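Long-range contacts in pectinesterase A (Erwinia chrysanthemi, PDB 2NTP), which removes methyl groups from pectin by hydrolysing the methyl esters of its galacturonic acid units, an early step in the soft rot of plant tissue: residues Thr71-Leu76 / Asp127-Ala132; Ser89-Ser94 / Val131-Thr136; Thr104-Phe109 / Ser148-Gln153. All blocks are in the same frame, centred on the assembly; numbering follows the deposited sequence.

Contact 1 (Thr71-Leu76 / Asp127-Ala132). With ADA (alpha-D-galactopyranuronic acid), chain C.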
# COMPACT_ATOMS: atom_id res chain seq x y z
N THR A 71 -5.70 5.60 -12.83
CA THR A 71 -4.42 6.07 -13.38
C THR A 71 -3.37 4.98 -13.25
O THR A 71 -3.07 4.54 -12.14
CB THR A 71 -3.90 7.34 -12.64
OG1 THR A 71 -5.00 8.21 -12.30
CG2 THR A 71 -2.88 8.10 -13.49
N ALA A 72 -2.81 4.54 -14.38
CA ALA A 72 -1.66 3.62 -14.35
C ALA A 72 -0.37 4.40 -14.55
O ALA A 72 -0.40 5.54 -15.03
CB ALA A 72 -1.80 2.53 -15.41
N ALA A 73 0.75 3.78 -14.18
CA ALA A 73 2.07 4.36 -14.44
C ALA A 73 2.24 4.70 -15.92
O ALA A 73 2.85 5.71 -16.26
CB ALA A 73 3.17 3.42 -13.98
N GLY A 74 1.69 3.85 -16.78
CA GLY A 74 1.81 4.01 -18.23
C GLY A 74 0.76 4.91 -18.86
O GLY A 74 0.79 5.14 -20.08
N THR A 75 -0.18 5.41 -18.06
CA THR A 75 -1.16 6.40 -18.52
C THR A 75 -0.40 7.66 -18.92
O THR A 75 0.50 8.10 -18.20
CB THR A 75 -2.22 6.72 -17.45
OG1 THR A 75 -2.89 5.52 -17.05
CG2 THR A 75 -3.26 7.71 -17.97
N LEU A 76 -0.75 8.23 -20.07
CA LEU A 76 -0.05 9.40 -20.58
C LEU A 76 -0.68 10.72 -20.15
O LEU A 76 -1.91 10.85 -20.10
CB LEU A 76 0.07 9.33 -22.11
CG LEU A 76 0.81 8.12 -22.71
CD1 LEU A 76 0.74 8.14 -24.23
CD2 LEU A 76 2.26 8.05 -22.24
N ASP A 127 3.24 -0.53 -18.40
CA ASP A 127 3.53 -0.06 -17.05
C ASP A 127 2.24 -0.04 -16.24
O ASP A 127 1.58 1.00 -16.10
CB ASP A 127 4.19 1.32 -17.08
CG ASP A 127 5.56 1.31 -17.76
OD1 ASP A 127 6.04 0.22 -18.13
OD2 ASP A 127 6.15 2.40 -17.92
N THR A 128 1.91 -1.21 -15.70
CA THR A 128 0.59 -1.49 -15.14
C THR A 128 0.45 -1.18 -13.65
O THR A 128 -0.62 -1.41 -13.07
CB THR A 128 0.18 -2.95 -15.40
OG1 THR A 128 1.28 -3.82 -15.09
CG2 THR A 128 -0.21 -3.13 -16.87
N GLN A 129 1.50 -0.66 -13.03
CA GLN A 129 1.36 -0.23 -11.64
C GLN A 129 0.32 0.88 -11.56
O GLN A 129 0.24 1.74 -12.44
CB GLN A 129 2.69 0.16 -10.99
CG GLN A 129 3.72 0.85 -11.86
CD GLN A 129 4.42 -0.06 -12.85
OE1 GLN A 129 4.12 -0.02 -14.01
NE2 GLN A 129 5.37 -0.88 -12.39
N ALA A 130 -0.51 0.83 -10.52
CA ALA A 130 -1.58 1.80 -10.36
C ALA A 130 -1.89 1.95 -8.87
O ALA A 130 -2.67 1.19 -8.29
CB ALA A 130 -2.82 1.39 -11.16
N VAL A 131 -1.23 2.93 -8.27
CA VAL A 131 -1.24 3.12 -6.82
C VAL A 131 -2.55 3.73 -6.32
O VAL A 131 -3.03 4.70 -6.89
CB VAL A 131 -0.04 4.00 -6.39
CG1 VAL A 131 -0.03 4.22 -4.88
CG2 VAL A 131 1.28 3.38 -6.85
N ALA A 132 -3.10 3.17 -5.25
CA ALA A 132 -4.27 3.76 -4.59
C ALA A 132 -3.84 4.84 -3.60
O ALA A 132 -4.35 5.96 -3.62
CB ALA A 132 -5.12 2.68 -3.89
C1 ADA C . 7.54 -4.41 -12.37
C2 ADA C . 8.95 -3.83 -12.40
C3 ADA C . 9.61 -3.97 -11.03
C4 ADA C . 8.70 -3.37 -9.95
C5 ADA C . 7.33 -4.06 -10.00
C6 ADA C . 6.36 -3.54 -8.98
O2 ADA C . 9.72 -4.51 -13.41
O3 ADA C . 10.89 -3.34 -11.03
O4 ADA C . 8.52 -1.98 -10.21
O5 ADA C . 6.78 -3.84 -11.31
O6B ADA C . 6.70 -3.37 -7.78
O6A ADA C . 5.20 -3.31 -9.38
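A73 and D127 have the largest areas buried here, and Q129 joins them to the substrate groove. The two segments are loops of the right-handed parallel beta-helix of pectin methylesterases, and they run in nearly opposite directions. Residues A72 to T75 form a type I beta turn, and its residues A72 to G74 meet the backbone of 127-130. A73 N donates to Q129 O at 2.7 Å, and G74 N to D127 O at 2.9 Å. Two consecutive amides of the turn are thus satisfied by two carbonyls of the other loop.

The methyl group of A73 points at the other segment. Its CB touches Q129 CG at 3.4 Å and lies 3.6 Å from Q129 OE1. Q129 CG sits between the backbone N and the carbonyl carbon (chi1 36°), and the chain bends at chi2. This brings the aliphatic part of Q129 against A73 and leads the amide on to the sugar. Q129 NE2 is hydrogen-bonded to O2 of another bound galacturonate, in line with its experimentally established role in substrate binding; O5 of the chain C sugar is merely close, 3.5 Å from Q129 NE2.

D127 lays its CB against the turn, 3.6 Å from G74 N. Its carboxylate is held elsewhere, by a salt bridge from OD2 to K82. The turn is tied from within as well: A72 N donates to T75 OG1 at 2.8 Å. Beyond the amide bonds, the methyl of A130 closes on the backbone of T71, with A130 CB 3.3 Å from T71 O.

Contact 2 (Ser89-Ser94 / Val131-Thr136)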
# COMPACT_ATOMS: atom_id res chain seq x y z
N SER A 89 -0.73 7.67 -8.24
CA SER A 89 -1.47 7.50 -6.99
C SER A 89 -2.76 8.30 -6.94
O SER A 89 -2.79 9.47 -7.32
CB SER A 89 -0.60 7.86 -5.79
OG SER A 89 -1.23 7.40 -4.60
N THR A 90 -3.83 7.67 -6.46
CA THR A 90 -5.10 8.37 -6.27
C THR A 90 -4.95 9.40 -5.15
O THR A 90 -5.36 10.55 -5.30
CB THR A 90 -6.26 7.40 -5.99
OG1 THR A 90 -6.43 6.54 -7.13
CG2 THR A 90 -7.58 8.15 -5.73
N ILE A 91 -4.35 8.98 -4.03
CA ILE A 91 -4.08 9.88 -2.91
C ILE A 91 -2.59 9.83 -2.57
O ILE A 91 -2.02 8.75 -2.41
CB ILE A 91 -4.95 9.54 -1.67
CG1 ILE A 91 -6.43 9.80 -1.99
CG2 ILE A 91 -4.50 10.36 -0.44
CD1 ILE A 91 -7.38 9.57 -0.81
N THR A 92 -1.99 11.01 -2.47
CA THR A 92 -0.59 11.16 -2.11
C THR A 92 -0.50 11.92 -0.79
O THR A 92 -1.02 13.03 -0.69
CB THR A 92 0.19 11.90 -3.22
OG1 THR A 92 0.11 11.16 -4.45
CG2 THR A 92 1.64 12.10 -2.83
N ILE A 93 0.14 11.32 0.22
CA ILE A 93 0.31 11.97 1.52
C ILE A 93 1.73 12.49 1.64
O ILE A 93 2.68 11.70 1.76
CB ILE A 93 -0.01 11.03 2.72
CG1 ILE A 93 -1.39 10.36 2.57
CG2 ILE A 93 0.11 11.80 4.05
CD1 ILE A 93 -2.57 11.32 2.51
N SER A 94 1.87 13.81 1.59
CA SER A 94 3.17 14.49 1.67
C SER A 94 3.15 15.50 2.81
O SER A 94 3.65 16.63 2.68
CB SER A 94 3.49 15.19 0.35
OG SER A 94 3.67 14.25 -0.69
N VAL A 131 -1.23 2.93 -8.27
CA VAL A 131 -1.24 3.12 -6.82
C VAL A 131 -2.55 3.73 -6.32
O VAL A 131 -3.03 4.70 -6.89
CB VAL A 131 -0.04 4.00 -6.39
CG1 VAL A 131 -0.03 4.22 -4.88
CG2 VAL A 131 1.28 3.38 -6.85
N ALA A 132 -3.10 3.17 -5.25
CA ALA A 132 -4.27 3.76 -4.59
C ALA A 132 -3.84 4.84 -3.60
O ALA A 132 -4.35 5.96 -3.62
CB ALA A 132 -5.12 2.68 -3.89
N LEU A 133 -2.88 4.48 -2.74
CA LEU A 133 -2.39 5.37 -1.69
C LEU A 133 -0.87 5.36 -1.65
O LEU A 133 -0.24 4.30 -1.63
CB LEU A 133 -2.95 4.92 -0.34
CG LEU A 133 -2.49 5.62 0.93
CD1 LEU A 133 -2.90 7.09 0.93
CD2 LEU A 133 -3.07 4.88 2.14
N TYR A 134 -0.29 6.56 -1.61
CA TYR A 134 1.15 6.74 -1.58
C TYR A 134 1.47 7.63 -0.39
O TYR A 134 0.99 8.76 -0.32
CB TYR A 134 1.62 7.39 -2.89
CG TYR A 134 3.09 7.76 -3.01
CD1 TYR A 134 4.09 7.07 -2.31
CD2 TYR A 134 3.49 8.77 -3.89
CE1 TYR A 134 5.44 7.41 -2.46
CE2 TYR A 134 4.82 9.11 -4.04
CZ TYR A 134 5.79 8.43 -3.33
OH TYR A 134 7.11 8.78 -3.49
N VAL A 135 2.23 7.10 0.56
CA VAL A 135 2.75 7.90 1.66
C VAL A 135 4.20 8.19 1.30
O VAL A 135 5.00 7.26 1.15
CB VAL A 135 2.65 7.16 3.02
CG1 VAL A 135 3.15 8.06 4.16
CG2 VAL A 135 1.22 6.72 3.29
N THR A 136 4.54 9.47 1.13
CA THR A 136 5.85 9.86 0.60
C THR A 136 6.91 10.03 1.69
O THR A 136 6.62 9.85 2.87
CB THR A 136 5.78 11.17 -0.22
OG1 THR A 136 5.65 12.29 0.67
CG2 THR A 136 4.61 11.15 -1.19
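T92 CG2 meets T136 CG2 of the facing segment at 3.5 Å, and these two side chains cross at about a right angle. The same T136 methyl also lies over one face of the Y134 ring, offset toward the rim. T92 and Y134 lie side by side and point the same way. The ring of Y134 is also stacked with Y157.

At the other end S89 packs against Y134. Its OG is anti to the backbone N (chi1 -167°) and donates to I91 O at 2.7 Å, from above the carbonyl plane. I91 O also accepts from Y134 N, so two donors grip one oxygen. S89 OG touches Y134 CB at 3.3 Å and V131 CG1 as well.

Strands 91-93 and 133-135 are parallel neighbours in one of the sheets of the beta-helix, and their directions differ by 12°. Strand 48-50 lies on the far side of 91-93 and strand 156-158 beyond 133-135. Their amides pair in the parallel pattern, including I93 N to Y134 O at 2.8 Å and a nearly straight T136 N to I93 O. I91 N to A132 O begins the pattern; T90 N to V131 O is an added bond just before the strands.

The face that carries I91, I93, L133 and V135 is apolar. L133 CD1 touches both isoleucines, 3.9 Å from I91 CG2 and 4.0 Å from I93 CG1. Past the strand ends S94 OG and T136 OG1 are hydrogen-bonded, and either may be the donor.

Contact 3 (Thr104-Phe109 / Ser148-Gln153). With ADA (alpha-D-galactopyranuronic acid), chain C; ADA (alpha-D-galactopyranuronic acid), chain B.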
# COMPACT_ATOMS: atom_id res chain seq x y z
N THR A 104 -13.00 4.38 1.72
CA THR A 104 -12.31 3.54 0.73
C THR A 104 -11.54 4.44 -0.23
O THR A 104 -12.05 5.49 -0.65
CB THR A 104 -13.31 2.68 -0.05
OG1 THR A 104 -14.03 1.83 0.86
CG2 THR A 104 -12.59 1.81 -1.10
N ILE A 105 -10.32 4.03 -0.55
CA ILE A 105 -9.47 4.71 -1.53
C ILE A 105 -9.14 3.69 -2.62
O ILE A 105 -8.61 2.61 -2.34
CB ILE A 105 -8.15 5.23 -0.90
CG1 ILE A 105 -8.45 6.16 0.29
CG2 ILE A 105 -7.31 5.94 -1.95
CD1 ILE A 105 -7.26 6.40 1.23
N ARG A 106 -9.47 4.02 -3.87
CA ARG A 106 -9.30 3.11 -4.99
C ARG A 106 -8.44 3.70 -6.10
O ARG A 106 -8.52 4.90 -6.39
CB ARG A 106 -10.65 2.73 -5.62
CG ARG A 106 -11.75 2.32 -4.66
CD ARG A 106 -12.88 1.60 -5.41
NE ARG A 106 -13.38 2.37 -6.55
CZ ARG A 106 -14.66 2.65 -6.79
NH1 ARG A 106 -15.62 2.20 -5.99
NH2 ARG A 106 -14.98 3.37 -7.86
N ASN A 107 -7.62 2.85 -6.72
CA ASN A 107 -7.19 3.12 -8.09
C ASN A 107 -8.02 2.23 -9.00
O ASN A 107 -8.02 1.00 -8.87
CB ASN A 107 -5.69 2.91 -8.30
CG ASN A 107 -5.20 3.54 -9.61
OD1 ASN A 107 -5.81 3.35 -10.67
ND2 ASN A 107 -4.10 4.27 -9.54
N ASP A 108 -8.77 2.87 -9.89
CA ASP A 108 -9.74 2.16 -10.72
C ASP A 108 -9.18 1.71 -12.06
O ASP A 108 -9.94 1.28 -12.94
CB ASP A 108 -11.01 3.01 -10.91
CG ASP A 108 -11.91 3.00 -9.70
OD1 ASP A 108 -11.73 2.16 -8.80
OD2 ASP A 108 -12.83 3.85 -9.65
N PHE A 109 -7.86 1.80 -12.23
CA PHE A 109 -7.23 1.25 -13.42
C PHE A 109 -7.66 -0.20 -13.57
O PHE A 109 -7.47 -1.03 -12.66
CB PHE A 109 -5.70 1.36 -13.38
CG PHE A 109 -5.01 0.66 -14.53
CD1 PHE A 109 -5.18 1.10 -15.84
CD2 PHE A 109 -4.19 -0.44 -14.29
CE1 PHE A 109 -4.55 0.46 -16.89
CE2 PHE A 109 -3.55 -1.10 -15.34
CZ PHE A 109 -3.73 -0.64 -16.65
N SER A 148 -10.30 1.04 3.47
CA SER A 148 -10.15 0.02 2.44
C SER A 148 -9.34 0.59 1.30
O SER A 148 -9.67 1.66 0.80
CB SER A 148 -11.51 -0.43 1.93
OG SER A 148 -11.39 -1.32 0.82
N LEU A 149 -8.28 -0.11 0.90
CA LEU A 149 -7.42 0.30 -0.21
C LEU A 149 -7.55 -0.70 -1.35
O LEU A 149 -7.32 -1.90 -1.16
CB LEU A 149 -5.96 0.40 0.23
CG LEU A 149 -5.64 1.26 1.45
CD1 LEU A 149 -4.14 1.25 1.71
CD2 LEU A 149 -6.15 2.69 1.27
N VAL A 150 -7.93 -0.20 -2.52
CA VAL A 150 -8.24 -1.07 -3.66
C VAL A 150 -7.32 -0.84 -4.85
O VAL A 150 -7.14 0.29 -5.31
CB VAL A 150 -9.71 -0.87 -4.12
CG1 VAL A 150 -10.00 -1.68 -5.37
CG2 VAL A 150 -10.69 -1.25 -2.98
N GLY A 151 -6.74 -1.93 -5.35
CA GLY A 151 -5.98 -1.88 -6.59
C GLY A 151 -5.59 -3.28 -7.02
O GLY A 151 -6.12 -4.27 -6.50
N TYR A 152 -4.68 -3.34 -7.98
CA TYR A 152 -4.11 -4.61 -8.41
C TYR A 152 -2.59 -4.54 -8.18
O TYR A 152 -2.12 -4.91 -7.10
CB TYR A 152 -4.46 -4.90 -9.88
CG TYR A 152 -5.94 -5.16 -10.13
CD1 TYR A 152 -6.47 -6.46 -10.03
CD2 TYR A 152 -6.81 -4.13 -10.46
CE1 TYR A 152 -7.83 -6.70 -10.25
CE2 TYR A 152 -8.18 -4.37 -10.69
CZ TYR A 152 -8.67 -5.66 -10.59
OH TYR A 152 -10.02 -5.90 -10.82
N GLN A 153 -1.85 -4.04 -9.15
CA GLN A 153 -0.40 -3.89 -8.99
C GLN A 153 -0.07 -2.62 -8.22
O GLN A 153 -0.52 -1.53 -8.60
CB GLN A 153 0.29 -3.90 -10.35
CG GLN A 153 1.82 -3.91 -10.28
CD GLN A 153 2.47 -4.23 -11.61
OE1 GLN A 153 1.79 -4.45 -12.61
NE2 GLN A 153 3.80 -4.25 -11.64
C1 ADA C . 7.54 -4.41 -12.37
C2 ADA C . 8.95 -3.83 -12.40
C3 ADA C . 9.61 -3.97 -11.03
C4 ADA C . 8.70 -3.37 -9.95
C5 ADA C . 7.33 -4.06 -10.00
C6 ADA C . 6.36 -3.54 -8.98
O2 ADA C . 9.72 -4.51 -13.41
O3 ADA C . 10.89 -3.34 -11.03
O4 ADA C . 8.52 -1.98 -10.21
O5 ADA C . 6.78 -3.84 -11.31
O6B ADA C . 6.70 -3.37 -7.78
O6A ADA C . 5.20 -3.31 -9.38
C1 ADA B . 5.92 -9.01 -12.19
C2 ADA B . 5.16 -7.75 -12.61
C3 ADA B . 5.92 -6.99 -13.69
C4 ADA B . 7.39 -6.79 -13.31
C5 ADA B . 8.03 -8.10 -12.86
C6 ADA B . 9.44 -7.85 -12.38
O2 ADA B . 3.88 -8.13 -13.13
O3 ADA B . 5.30 -5.72 -13.93
O4 ADA B . 7.52 -5.85 -12.24
O5 ADA B . 7.25 -8.67 -11.80
O6B ADA B . 9.81 -8.38 -11.31
O6A ADA B . 10.19 -7.13 -13.07
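I105 and L149 lie side by side and point the same way, with I105 CD1 3.9 Å from L149 CD2. On the other face of the sheet R106 and V150 are aligned in the same manner. There the aliphatic part of R106 does the touching, R106 CG meeting V150 CB at 3.8 Å. The chain of R106 then bends at chi3 (-53°), and its guanidinium turns away from V150 to D108. It grips the carboxylate side-on. NE donates to D108 OD1 and NH2 to D108 OD2, both at 2.8 Å; OD2 lies at the guanidinium edge, while OD1 is tilted 27° from its plane. T104 and S148 meet on this same face, T104 OG1 against S148 CB.

Strands 104-107 and 148-150 are parallel and adjacent on successive coils of the beta-helix. I105 N to S148 O, V150 N to I105 O and N107 N to V150 O join them.

At the end of its strand, N107 OD1 accepts from F109 N in an Asx turn. N107 ND2 is hydrogen-bonded to T71 O and V131 O. The other chain segment runs on to Q153, the experimentally identified transition-state stabilizer. Extended beyond CG, Q153 reaches the bound glycan, and Q153 NE2 donates to O6A of the chain C galacturonate at 2.8 Å and to O3 of the chain B galacturonate at 3.1 Å. Its OE1 is hydrogen-bonded to T128 OG1.

The centres of the three contacts lie about 11 to 12 Å apart in one beta-helix. Contacts 1 and 2 share V131 and A132, where the loop of contact 1 runs into strand 133-135. Contact 2 joins strands 91-93 and 133-135 of one parallel sheet; contact 3 joins 103-107 and 147-150 of another. Along the chain the segments of contact 3 alternate with those of contacts 1 and 2. N107 of contact 3 links the other two contacts; separately, T90 OG1 of contact 2 bonds to R106 O. Contacts 1 and 3 also meet at the substrate, where Q129 and Q153 both reach bound galacturonate. Neighbouring coils thus place both glutamines along the groove close to the active-site D154.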